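PDB 2Q0V: ubiquitin-conjugating enzyme E2, putative from Plasmodium falciparum, which probably takes part in ubiquitin transfer as a member of the E2 fold family, resembling the UBE2V-type variants that work beside an active E2. Local coordinates for residues Pro89-Asp94 against Glu126-Ser131; Thr95-Ser100 against Gln134-Ser139. All blocks are in the same frame, centred on the assembly; numbering follows the deposited sequence.

Overall arrangement
Following the chain from the N terminus, helix 22-34 leads into an antiparallel meander of four strands, 42-46, 56-62, 73-79 and 90-93. The last strand opens interaction 1, and the loop after it opens interaction 2. The chain then runs through helix 114-117 to helix 125-135, which supplies the second side of interaction 1 and part of that of interaction 2. Interaction 1 closes a loop from 89-94 to 126-131, interaction 2 another from 95-100 to 134-139. The segments alternate, so the loops cross. Interaction 1 sets the helix on the sheet near the chain centre. Interaction 2, about 12 Å away between centres, ties the helix's C-terminal part to the loop. They touch at F93 CZ and M99 CE, 4.0 Å apart.

Interaction 1: residues Pro89-Asp94 against Glu126-Ser131; sequences PTVKFD and ETILIS
I128 meets P89 and V91 with two different branches. Its longer branch ends in CD1, which points at the proline ring, 3.6 Å from P89 CG. P89 CD is almost as close to the same methyl. The shorter branch, CG2, lies 3.8 Å from V91 CG2, and here the two side chains slide past each other in opposite directions. In I128, CG2 stands anti to the backbone N and CG1 lies beside it (chi1 -63°), while chi2 is extended and carries CD1 out to the proline. In V91, the touching methyl CG2 is the one beside the backbone N. This is the core of the ubiquitin-conjugating fold, in which a central helix lies across an antiparallel meander sheet. On the same helix, L129 packs on V42 and F44 of the opposite edge strand. I115 of helix 114-117 also touches I128, and P89 also touches W119 and Y84. One turn along, S131 OG donates to T127 O at 2.9 Å, with a C=O...O angle of 151°. S131 N reaches that oxygen from the other face of the carbonyl plane, so two bonds grip it.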
loop_
_atom_site.group_PDB
_atom_site.type_symbol
_atom_site.label_atom_id
_atom_site.label_comp_id
_atom_site.label_asym_id
_atom_site.label_seq_id
_atom_site.Cartn_x
_atom_site.Cartn_y
_atom_site.Cartn_z
ATOM N N PRO A 89 6.150 -3.661 5.453
ATOM C CA PRO A 89 5.981 -2.288 5.909
ATOM C C PRO A 89 4.733 -2.204 6.782
ATOM O O PRO A 89 3.962 -3.172 6.844
ATOM C CB PRO A 89 5.760 -1.506 4.611
ATOM C CG PRO A 89 5.935 -2.460 3.493
ATOM C CD PRO A 89 5.789 -3.829 4.037
ATOM N N THR A 90 4.547 -1.076 7.468
ATOM C CA THR A 90 3.278 -0.797 8.139
ATOM C C THR A 90 2.425 -0.017 7.161
ATOM O O THR A 90 2.929 0.848 6.416
ATOM C CB THR A 90 3.415 0.031 9.484
ATOM O OG1 THR A 90 3.900 1.354 9.214
ATOM C CG2 THR A 90 4.329 -0.649 10.469
ATOM N N VAL A 91 1.131 -0.328 7.170
ATOM C CA VAL A 91 0.188 0.250 6.239
ATOM C C VAL A 91 -0.951 0.880 7.026
ATOM O O VAL A 91 -1.557 0.235 7.885
ATOM C CB VAL A 91 -0.372 -0.827 5.230
ATOM C CG1 VAL A 91 -1.248 -0.177 4.149
ATOM C CG2 VAL A 91 0.754 -1.644 4.606
ATOM N N LYS A 92 -1.236 2.148 6.733
ATOM C CA LYS A 92 -2.435 2.788 7.259
ATOM C C LYS A 92 -3.151 3.725 6.288
ATOM O O LYS A 92 -2.533 4.457 5.488
ATOM C CB LYS A 92 -2.202 3.461 8.625
ATOM C CG LYS A 92 -1.120 4.491 8.704
ATOM C CD LYS A 92 -0.634 4.626 10.163
ATOM C CE LYS A 92 0.193 3.386 10.627
ATOM N NZ LYS A 92 0.715 3.415 12.068
ATOM N N PHE A 93 -4.471 3.658 6.359
ATOM C CA PHE A 93 -5.317 4.541 5.608
ATOM C C PHE A 93 -5.385 5.872 6.354
ATOM O O PHE A 93 -5.553 5.915 7.585
ATOM C CB PHE A 93 -6.719 3.951 5.480
ATOM C CG PHE A 93 -6.868 2.959 4.377
ATOM C CD1 PHE A 93 -6.556 1.627 4.582
ATOM C CD2 PHE A 93 -7.332 3.363 3.118
ATOM C CE1 PHE A 93 -6.696 0.710 3.563
ATOM C CE2 PHE A 93 -7.483 2.445 2.087
ATOM C CZ PHE A 93 -7.170 1.118 2.306
ATOM N N ASP A 94 -5.217 6.941 5.588
ATOM C CA ASP A 94 -5.508 8.281 6.026
ATOM C C ASP A 94 -7.008 8.543 5.731
ATOM O O ASP A 94 -7.706 9.106 6.562
ATOM C CB ASP A 94 -4.589 9.273 5.294
ATOM C CG ASP A 94 -3.084 8.944 5.478
ATOM O OD1 ASP A 94 -2.621 8.695 6.624
ATOM O OD2 ASP A 94 -2.338 8.944 4.470
ATOM N N GLU A 126 3.788 -1.851 -4.225
ATOM C CA GLU A 126 2.768 -2.102 -5.230
ATOM C C GLU A 126 1.902 -3.344 -4.937
ATOM O O GLU A 126 0.667 -3.248 -4.982
ATOM C CB GLU A 126 3.393 -2.135 -6.617
ATOM C CG GLU A 126 2.481 -2.554 -7.749
ATOM C CD GLU A 126 3.164 -2.451 -9.134
ATOM O OE1 GLU A 126 4.330 -1.945 -9.220
ATOM O OE2 GLU A 126 2.529 -2.882 -10.140
ATOM N N THR A 127 2.530 -4.467 -4.588
ATOM C CA THR A 127 1.786 -5.685 -4.162
ATOM C C THR A 127 0.733 -5.403 -3.089
ATOM O O THR A 127 -0.363 -5.978 -3.113
ATOM C CB THR A 127 2.728 -6.805 -3.601
ATOM O OG1 THR A 127 3.888 -6.913 -4.424
ATOM C CG2 THR A 127 2.043 -8.139 -3.606
ATOM N N ILE A 128 1.099 -4.555 -2.134
ATOM C CA ILE A 128 0.218 -4.199 -1.029
ATOM C C ILE A 128 -0.972 -3.397 -1.574
ATOM O O ILE A 128 -2.109 -3.725 -1.326
ATOM C CB ILE A 128 0.978 -3.377 0.041
ATOM C CG1 ILE A 128 2.115 -4.214 0.678
ATOM C CG2 ILE A 128 -0.025 -2.770 1.071
ATOM C CD1 ILE A 128 3.112 -3.362 1.533
ATOM N N LEU A 129 -0.679 -2.386 -2.372
ATOM C CA LEU A 129 -1.705 -1.548 -2.969
ATOM C C LEU A 129 -2.668 -2.370 -3.807
ATOM O O LEU A 129 -3.859 -2.313 -3.558
ATOM C CB LEU A 129 -1.074 -0.366 -3.716
ATOM C CG LEU A 129 -0.260 0.532 -2.766
ATOM C CD1 LEU A 129 0.482 1.654 -3.486
ATOM C CD2 LEU A 129 -1.073 1.037 -1.521
ATOM N N ILE A 130 -2.142 -3.183 -4.726
ATOM C CA ILE A 130 -2.900 -4.199 -5.466
ATOM C C ILE A 130 -3.732 -5.138 -4.607
ATOM O O ILE A 130 -4.895 -5.380 -4.870
ATOM C CB ILE A 130 -1.965 -5.046 -6.340
ATOM C CG1 ILE A 130 -1.322 -4.180 -7.413
ATOM C CG2 ILE A 130 -2.739 -6.246 -7.011
ATOM C CD1 ILE A 130 -0.269 -5.004 -8.307
ATOM N N SER A 131 -3.134 -5.661 -3.556
ATOM C CA SER A 131 -3.852 -6.522 -2.612
ATOM C C SER A 131 -5.013 -5.864 -1.922
ATOM O O SER A 131 -6.024 -6.515 -1.678
ATOM C CB SER A 131 -2.895 -7.075 -1.572
ATOM O OG SER A 131 -2.169 -8.103 -2.179
#

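Interaction 2: residues Thr95-Ser100 against Gln134-Ser139; sequences TKIEMS and QEMLSS
M99 lays its sulfur over the start of the M136 side chain and the base of E135. The SD atom is 4.0 Å from M136 CG and 4.2 Å from E135 CB, and the chains cross obliquely. M99 bends at its end (chi3 -57°), while M136 stays extended beyond CG. That straight run takes M136 CE to I97 CD1, at 4.1 Å, where the two side chains cross at about a right angle. I97 has its CG1 anti to the backbone N (chi1 -161°), and its extended chi2 carries CD1 forward to meet the methionine. Y74 of strand 73-79 touches both I97 and M136, which joins this apolar patch to the sheet. In this ubiquitin-conjugating fold, the loop after the fourth strand, 95-100, runs past the C-terminal part of helix 125-135. E135 to S138 form a type I turn. S138 OG donates to E135 O at 3.1 Å, and S138 N comes to it from the same face of the carbonyl plane. N141 ND2 is a third donor to this oxygen, while N141 OD1 accepts from S100 N. Further out the link is polar. E135 bends at chi2, and its OE1 accepts from a water that lies 2.7 Å from S100 OG; the 2.5 Å between that water and E135 OE1 is doubtfully short.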
loop_
_atom_site.group_PDB
_atom_site.type_symbol
_atom_site.label_atom_id
_atom_site.label_comp_id
_atom_site.label_asym_id
_atom_site.label_seq_id
_atom_site.Cartn_x
_atom_site.Cartn_y
_atom_site.Cartn_z
ATOM N N THR A 95 -7.495 8.094 4.566
ATOM C CA THR A 95 -8.911 8.138 4.215
ATOM C C THR A 95 -9.645 7.005 4.915
ATOM O O THR A 95 -9.152 5.852 4.972
ATOM C CB THR A 95 -9.147 8.027 2.695
ATOM O OG1 THR A 95 -8.292 8.936 2.004
ATOM C CG2 THR A 95 -10.570 8.372 2.336
ATOM N N LYS A 96 -10.818 7.350 5.456
ATOM C CA LYS A 96 -11.638 6.431 6.214
ATOM C C LYS A 96 -12.185 5.340 5.329
ATOM O O LYS A 96 -12.683 5.603 4.240
ATOM C CB LYS A 96 -12.785 7.160 6.904
ATOM C CG LYS A 96 -12.366 7.878 8.178
ATOM C CD LYS A 96 -13.472 7.861 9.236
ATOM C CE LYS A 96 -13.236 8.958 10.276
ATOM N NZ LYS A 96 -13.613 8.540 11.683
ATOM N N ILE A 97 -12.113 4.111 5.823
ATOM C CA ILE A 97 -12.591 2.970 5.090
ATOM C C ILE A 97 -13.124 1.922 6.070
ATOM O O ILE A 97 -12.708 1.858 7.235
ATOM C CB ILE A 97 -11.459 2.422 4.147
ATOM C CG1 ILE A 97 -12.030 1.530 3.036
ATOM C CG2 ILE A 97 -10.311 1.783 4.943
ATOM C CD1 ILE A 97 -10.985 1.042 2.055
ATOM N N GLU A 98 -14.076 1.127 5.614
ATOM C CA GLU A 98 -14.484 -0.068 6.363
ATOM C C GLU A 98 -14.132 -1.271 5.530
ATOM O O GLU A 98 -14.696 -1.480 4.447
ATOM C CB GLU A 98 -15.979 -0.050 6.711
ATOM C CG GLU A 98 -16.328 1.047 7.702
ATOM C CD GLU A 98 -16.064 0.659 9.147
ATOM O OE1 GLU A 98 -16.441 -0.475 9.537
ATOM O OE2 GLU A 98 -15.489 1.484 9.894
ATOM N N MET A 99 -13.147 -2.021 6.020
ATOM C CA MET A 99 -12.726 -3.284 5.396
ATOM C C MET A 99 -12.348 -4.256 6.491
ATOM O O MET A 99 -11.773 -3.855 7.508
ATOM C CB MET A 99 -11.518 -3.080 4.486
ATOM C CG MET A 99 -11.826 -2.524 3.132
ATOM S SD MET A 99 -10.619 -2.976 1.856
ATOM C CE MET A 99 -9.126 -2.360 2.567
ATOM N N SER A 100 -12.620 -5.539 6.287
ATOM C CA SER A 100 -12.266 -6.538 7.308
ATOM C C SER A 100 -10.773 -6.585 7.717
ATOM O O SER A 100 -10.454 -7.072 8.797
ATOM C CB SER A 100 -12.798 -7.922 6.930
ATOM O OG SER A 100 -12.041 -8.475 5.854
ATOM N N GLN A 134 -7.878 -5.499 -4.317
ATOM C CA GLN A 134 -8.550 -6.783 -4.534
ATOM C C GLN A 134 -9.431 -7.193 -3.387
ATOM O O GLN A 134 -10.482 -7.785 -3.594
ATOM C CB GLN A 134 -7.540 -7.867 -4.875
ATOM C CG GLN A 134 -6.946 -7.605 -6.284
ATOM C CD GLN A 134 -7.800 -8.198 -7.403
ATOM O OE1 GLN A 134 -8.446 -9.244 -7.234
ATOM N NE2 GLN A 134 -7.785 -7.560 -8.539
ATOM N N GLU A 135 -9.005 -6.852 -2.177
ATOM C CA GLU A 135 -9.819 -7.030 -0.994
ATOM C C GLU A 135 -11.180 -6.346 -1.066
ATOM O O GLU A 135 -12.105 -6.792 -0.402
ATOM C CB GLU A 135 -9.084 -6.504 0.238
ATOM C CG GLU A 135 -8.058 -7.473 0.769
ATOM C CD GLU A 135 -8.625 -8.844 1.056
ATOM O OE1 GLU A 135 -9.412 -8.976 2.035
ATOM O OE2 GLU A 135 -8.269 -9.792 0.306
ATOM N N MET A 136 -11.275 -5.255 -1.830
ATOM C CA MET A 136 -12.512 -4.505 -1.991
ATOM C C MET A 136 -13.548 -5.321 -2.743
ATOM O O MET A 136 -14.741 -5.118 -2.541
ATOM C CB MET A 136 -12.271 -3.210 -2.753
ATOM C CG MET A 136 -11.591 -2.133 -1.974
ATOM S SD MET A 136 -11.071 -0.930 -3.164
ATOM C CE MET A 136 -10.562 0.343 -1.981
ATOM N N LEU A 137 -13.073 -6.237 -3.598
ATOM C CA LEU A 137 -13.931 -7.149 -4.369
ATOM C C LEU A 137 -14.480 -8.305 -3.563
ATOM O O LEU A 137 -15.366 -9.009 -4.036
ATOM C CB LEU A 137 -13.208 -7.721 -5.591
ATOM C CG LEU A 137 -12.845 -6.754 -6.705
ATOM C CD1 LEU A 137 -12.063 -7.494 -7.747
ATOM C CD2 LEU A 137 -14.079 -6.079 -7.300
ATOM N N SER A 138 -13.988 -8.526 -2.354
ATOM C CA SER A 138 -14.435 -9.724 -1.637
ATOM C C SER A 138 -15.826 -9.505 -1.072
ATOM O O SER A 138 -16.264 -8.358 -0.966
ATOM C CB SER A 138 -13.459 -10.130 -0.537
ATOM O OG SER A 138 -13.627 -9.298 0.579
ATOM N N SER A 139 -16.496 -10.596 -0.678
ATOM C CA SER A 139 -17.889 -10.555 -0.243
ATOM C C SER A 139 -18.047 -10.081 1.202
ATOM O O SER A 139 -19.126 -9.600 1.606
ATOM C CB SER A 139 -18.563 -11.920 -0.458
ATOM O OG SER A 139 -18.733 -12.164 -1.861
HETATM O O HOH W 1 -10.549 -7.562 3.798
#